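Side-chain contacts in magnesium transporter MgtE (Enterococcus faecalis, PDB 2OUX), which probably carries magnesium ions across the cell membrane as a homodimer, this chain being its cytosolic N-terminal and CBS-domain portion: residues 129-132 with 133-136; 224-227 with 228-232. One frame throughout, in Å; residues are numbered along the deposited sequence.

Running from the N terminus, the chain first passes through the helices of the MgtE intracellular N domain, and contact 1 lies at the close of helix 122-131, where residues 129-132 turn into the loop 133-136 that leads to helix 139-142. Contact 2 comes later, in the second CBS repeat, on helix 220-230 between strands 214-215 and 234-238. Each contact closes only a turn of backbone, and the two stand in series, neither enclosing nor crossing the other. The centres of contact 1 and contact 2 are about 23 Å apart, and the nearest atoms of contact 1 and contact 2 about 13 Å apart, without touching. Contact 1 leans on helix 98-107, whereas contact 2 packs on helix 250-262 and reaches the second subunit.

Contact 1. Residues 129-132 with 133-136; sequences KELL and HYED
Tyr134 folds back along the last turn of the helix to lie against Leu131, three residues earlier. Its CB is 3.8 Å from Leu131 O, which CG also faces. Chi1 of -59° sets CG beside the residue's own backbone N, a rotation that carries the ring back toward the helix. Further out, CD2 comes 3.4 Å from Leu131 CA, and CE2 meets Leu131 CG at 4.0 Å, with that CG in the plane of the ring at its edge; CE2 also nears Glu130 O. This is the C-terminal end of helix 122-131 in the MgtE intracellular N domain, where i to i+3 bonds appear. His133 N donates to Glu130 O at 3.0 Å, with the donor 44° out of the carbonyl plane, and Tyr134 N reaches Leu131 O in a weak bond of 3.4 Å. A water also donates to Leu131 O (2.7 Å) and, weakly, to Tyr134 O, bridging the turn. The His133 ring turns back beside the preceding carbonyls, with Glu130 O at its edge near the ring plane and CD2 3.0 Å from Lys129 O, while Leu131 and Leu132 both pack on Val102 of helix 98-107.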
# COMPACT_ATOMS: atom_id res chain seq x y z
N LYS A 129 -22.75 1.46 -13.19
CA LYS A 129 -24.06 0.84 -13.02
C LYS A 129 -24.00 -0.50 -12.30
O LYS A 129 -24.90 -0.82 -11.53
CB LYS A 129 -24.78 0.71 -14.37
CG LYS A 129 -25.45 2.02 -14.80
CD LYS A 129 -26.33 1.87 -16.04
CE LYS A 129 -27.13 3.15 -16.28
NZ LYS A 129 -27.90 3.12 -17.56
N GLU A 130 -22.95 -1.27 -12.54
CA GLU A 130 -22.82 -2.56 -11.88
C GLU A 130 -22.66 -2.39 -10.38
O GLU A 130 -23.46 -2.89 -9.58
CB GLU A 130 -21.60 -3.33 -12.40
CG GLU A 130 -21.58 -3.56 -13.90
CD GLU A 130 -20.27 -4.18 -14.36
OE1 GLU A 130 -19.21 -3.58 -14.07
OE2 GLU A 130 -20.30 -5.25 -14.99
N LEU A 131 -21.62 -1.65 -9.99
CA LEU A 131 -21.32 -1.45 -8.58
C LEU A 131 -22.36 -0.71 -7.75
O LEU A 131 -22.30 -0.75 -6.52
CB LEU A 131 -19.94 -0.77 -8.43
CG LEU A 131 -18.72 -1.70 -8.59
CD1 LEU A 131 -18.72 -2.35 -9.97
CD2 LEU A 131 -17.45 -0.89 -8.40
N LEU A 132 -23.30 -0.04 -8.41
CA LEU A 132 -24.35 0.67 -7.69
C LEU A 132 -25.31 -0.33 -7.06
O LEU A 132 -26.00 -0.02 -6.10
CB LEU A 132 -25.14 1.58 -8.64
CG LEU A 132 -24.62 2.98 -8.91
CD1 LEU A 132 -25.43 3.60 -10.03
CD2 LEU A 132 -24.71 3.84 -7.64
N HIS A 133 -25.33 -1.53 -7.63
CA HIS A 133 -26.19 -2.62 -7.17
C HIS A 133 -25.81 -3.18 -5.80
O HIS A 133 -26.67 -3.67 -5.07
CB HIS A 133 -26.17 -3.77 -8.17
CG HIS A 133 -26.87 -3.47 -9.46
ND1 HIS A 133 -28.24 -3.33 -9.55
CD2 HIS A 133 -26.39 -3.30 -10.72
CE1 HIS A 133 -28.57 -3.09 -10.81
NE2 HIS A 133 -27.47 -3.07 -11.53
N TYR A 134 -24.53 -3.11 -5.46
CA TYR A 134 -24.05 -3.66 -4.20
C TYR A 134 -24.52 -2.92 -2.96
O TYR A 134 -24.53 -1.69 -2.91
CB TYR A 134 -22.53 -3.73 -4.22
CG TYR A 134 -22.04 -4.60 -5.35
CD1 TYR A 134 -22.39 -5.95 -5.41
CD2 TYR A 134 -21.26 -4.07 -6.38
CE1 TYR A 134 -21.98 -6.75 -6.46
CE2 TYR A 134 -20.84 -4.87 -7.44
CZ TYR A 134 -21.20 -6.21 -7.47
OH TYR A 134 -20.78 -7.01 -8.51
N GLU A 135 -24.91 -3.70 -1.96
CA GLU A 135 -25.41 -3.19 -0.68
C GLU A 135 -24.33 -2.41 0.05
O GLU A 135 -23.17 -2.83 0.10
CB GLU A 135 -25.87 -4.35 0.21
CG GLU A 135 -26.92 -5.27 -0.40
CD GLU A 135 -28.34 -4.81 -0.12
OE1 GLU A 135 -29.25 -5.20 -0.88
OE2 GLU A 135 -28.54 -4.06 0.87
N ASP A 136 -24.71 -1.29 0.63
CA ASP A 136 -23.78 -0.48 1.38
C ASP A 136 -23.08 -1.30 2.47
O ASP A 136 -23.72 -2.11 3.15
CB ASP A 136 -24.53 0.70 2.01
CG ASP A 136 -23.60 1.68 2.69
OD1 ASP A 136 -23.69 1.81 3.93
OD2 ASP A 136 -22.78 2.31 1.99
O HOH W 1 -22.34 0.51 -4.18

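Contact 2. Residues 224-227 with 228-232; sequences AQTI and RDYDF. With MG (magnesium ion), chain C.
Arg228 is held through its N by a hydrogen bond to Ala224 O near the end of helix 220-230, while Arg228 O binds a magnesium ion at 2.0 Å. Asp231 OD1 reaches the same magnesium at 2.2 Å. Four waters bring the count of ligands to six, so the protein supplies one main-chain and one carboxylate oxygen. One of these waters also donates a weak bond to Asp229 O. Asp231 has left the helix with a positive phi, and its carboxylate reaches the metal already held by Arg228 O.

Behind this shell, the turn carrying Arg228 is fixed by i to i+4 bonds. After the one from Arg228 N to Ala224 O, Asp229 N donates to Gln225 O, and Tyr230 N to Thr226 O at 2.9 Å in the straightest of the three (169°). The side chain of Gln225 spans two neighbours. With CG anti to the backbone N (chi1 -172°) and a bend at chi2, its amide reaches forward along the helix, toward its C-terminal end, where NE2 makes weak bonds to Asp229 OD1 (3.0 Å) and OD2 (3.2 Å). OE1 accepts a weak one from Arg228 NH2 at 3.3 Å, the amide and guanidinium planes lying 31° apart.

The stronger partner of Arg228 is Asp258 of the second subunit, which forms a salt bridge with NH1. Tyr230 also points across the interface, its OH bonded to Glu38 of the second subunit, while its CB sits 3.3 Å above the centre of the Phe232 ring. On the inner side, Ile227 packs against Val250 and Ile253 of helix 250-262. The whole forms the C-terminal half of the helix in the beta-alpha-beta unit of a CBS domain, with a largely hydrated magnesium site where the helix gives way to the loop.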
# COMPACT_ATOMS: atom_id res chain seq x y z
N ALA A 224 -11.56 -5.67 5.93
CA ALA A 224 -10.55 -4.89 6.64
C ALA A 224 -9.63 -5.82 7.43
O ALA A 224 -8.42 -5.60 7.49
CB ALA A 224 -11.22 -3.91 7.57
N GLN A 225 -10.21 -6.86 8.03
CA GLN A 225 -9.41 -7.79 8.84
C GLN A 225 -8.41 -8.54 7.97
O GLN A 225 -7.28 -8.80 8.39
CB GLN A 225 -10.33 -8.80 9.56
CG GLN A 225 -9.60 -9.68 10.58
CD GLN A 225 -8.88 -8.86 11.64
OE1 GLN A 225 -9.42 -7.88 12.14
NE2 GLN A 225 -7.66 -9.27 11.98
N THR A 226 -8.82 -8.89 6.75
CA THR A 226 -7.95 -9.59 5.83
C THR A 226 -6.77 -8.69 5.47
O THR A 226 -5.62 -9.13 5.41
CB THR A 226 -8.71 -10.00 4.53
OG1 THR A 226 -9.68 -11.01 4.85
CG2 THR A 226 -7.76 -10.54 3.46
N ILE A 227 -7.06 -7.41 5.25
CA ILE A 227 -6.03 -6.45 4.87
C ILE A 227 -5.07 -6.25 6.04
O ILE A 227 -3.87 -6.07 5.86
CB ILE A 227 -6.65 -5.08 4.48
CG1 ILE A 227 -7.36 -5.19 3.13
CG2 ILE A 227 -5.55 -4.04 4.36
CD1 ILE A 227 -8.13 -6.48 2.94
N ARG A 228 -5.64 -6.29 7.23
CA ARG A 228 -4.90 -6.11 8.47
C ARG A 228 -3.98 -7.30 8.70
O ARG A 228 -2.81 -7.15 8.97
CB ARG A 228 -5.90 -5.96 9.62
CG ARG A 228 -5.35 -5.37 10.91
CD ARG A 228 -6.36 -4.37 11.50
NE ARG A 228 -7.73 -4.84 11.37
CZ ARG A 228 -8.81 -4.13 11.68
NH1 ARG A 228 -8.69 -2.90 12.15
NH2 ARG A 228 -10.02 -4.66 11.52
N ASP A 229 -4.52 -8.51 8.56
CA ASP A 229 -3.72 -9.71 8.76
C ASP A 229 -2.63 -9.96 7.72
O ASP A 229 -1.50 -10.26 8.06
CB ASP A 229 -4.62 -10.94 8.80
CG ASP A 229 -5.51 -10.97 10.02
OD1 ASP A 229 -5.07 -10.47 11.08
OD2 ASP A 229 -6.63 -11.51 9.93
N TYR A 230 -2.98 -9.85 6.44
CA TYR A 230 -2.02 -10.11 5.36
C TYR A 230 -1.16 -8.92 4.95
O TYR A 230 -0.30 -9.05 4.09
CB TYR A 230 -2.76 -10.66 4.14
CG TYR A 230 -3.34 -12.03 4.36
CD1 TYR A 230 -2.64 -13.19 4.00
CD2 TYR A 230 -4.58 -12.18 4.99
CE1 TYR A 230 -3.17 -14.45 4.25
CE2 TYR A 230 -5.11 -13.44 5.24
CZ TYR A 230 -4.40 -14.57 4.88
OH TYR A 230 -4.95 -15.80 5.14
N ASP A 231 -1.39 -7.76 5.57
CA ASP A 231 -0.62 -6.56 5.24
C ASP A 231 -0.61 -6.30 3.72
O ASP A 231 0.43 -5.98 3.14
CB ASP A 231 0.81 -6.69 5.76
CG ASP A 231 0.87 -6.89 7.27
OD1 ASP A 231 0.02 -6.32 7.96
OD2 ASP A 231 1.77 -7.60 7.77
N PHE A 232 -1.77 -6.45 3.07
CA PHE A 232 -1.88 -6.22 1.63
C PHE A 232 -2.28 -4.77 1.37
O PHE A 232 -2.97 -4.15 2.19
CB PHE A 232 -2.97 -7.09 1.02
CG PHE A 232 -2.65 -8.55 0.96
CD1 PHE A 232 -1.35 -8.98 0.77
CD2 PHE A 232 -3.67 -9.49 0.99
CE1 PHE A 232 -1.07 -10.34 0.60
CE2 PHE A 232 -3.40 -10.84 0.81
CZ PHE A 232 -2.10 -11.26 0.62
MG MG C . -1.34 -5.91 9.60
O HOH W 2 -0.25 -7.94 10.13
O HOH W 3 -2.25 -5.89 11.65
O HOH W 4 -1.79 -3.87 9.22
O HOH W 5 0.38 -5.21 10.57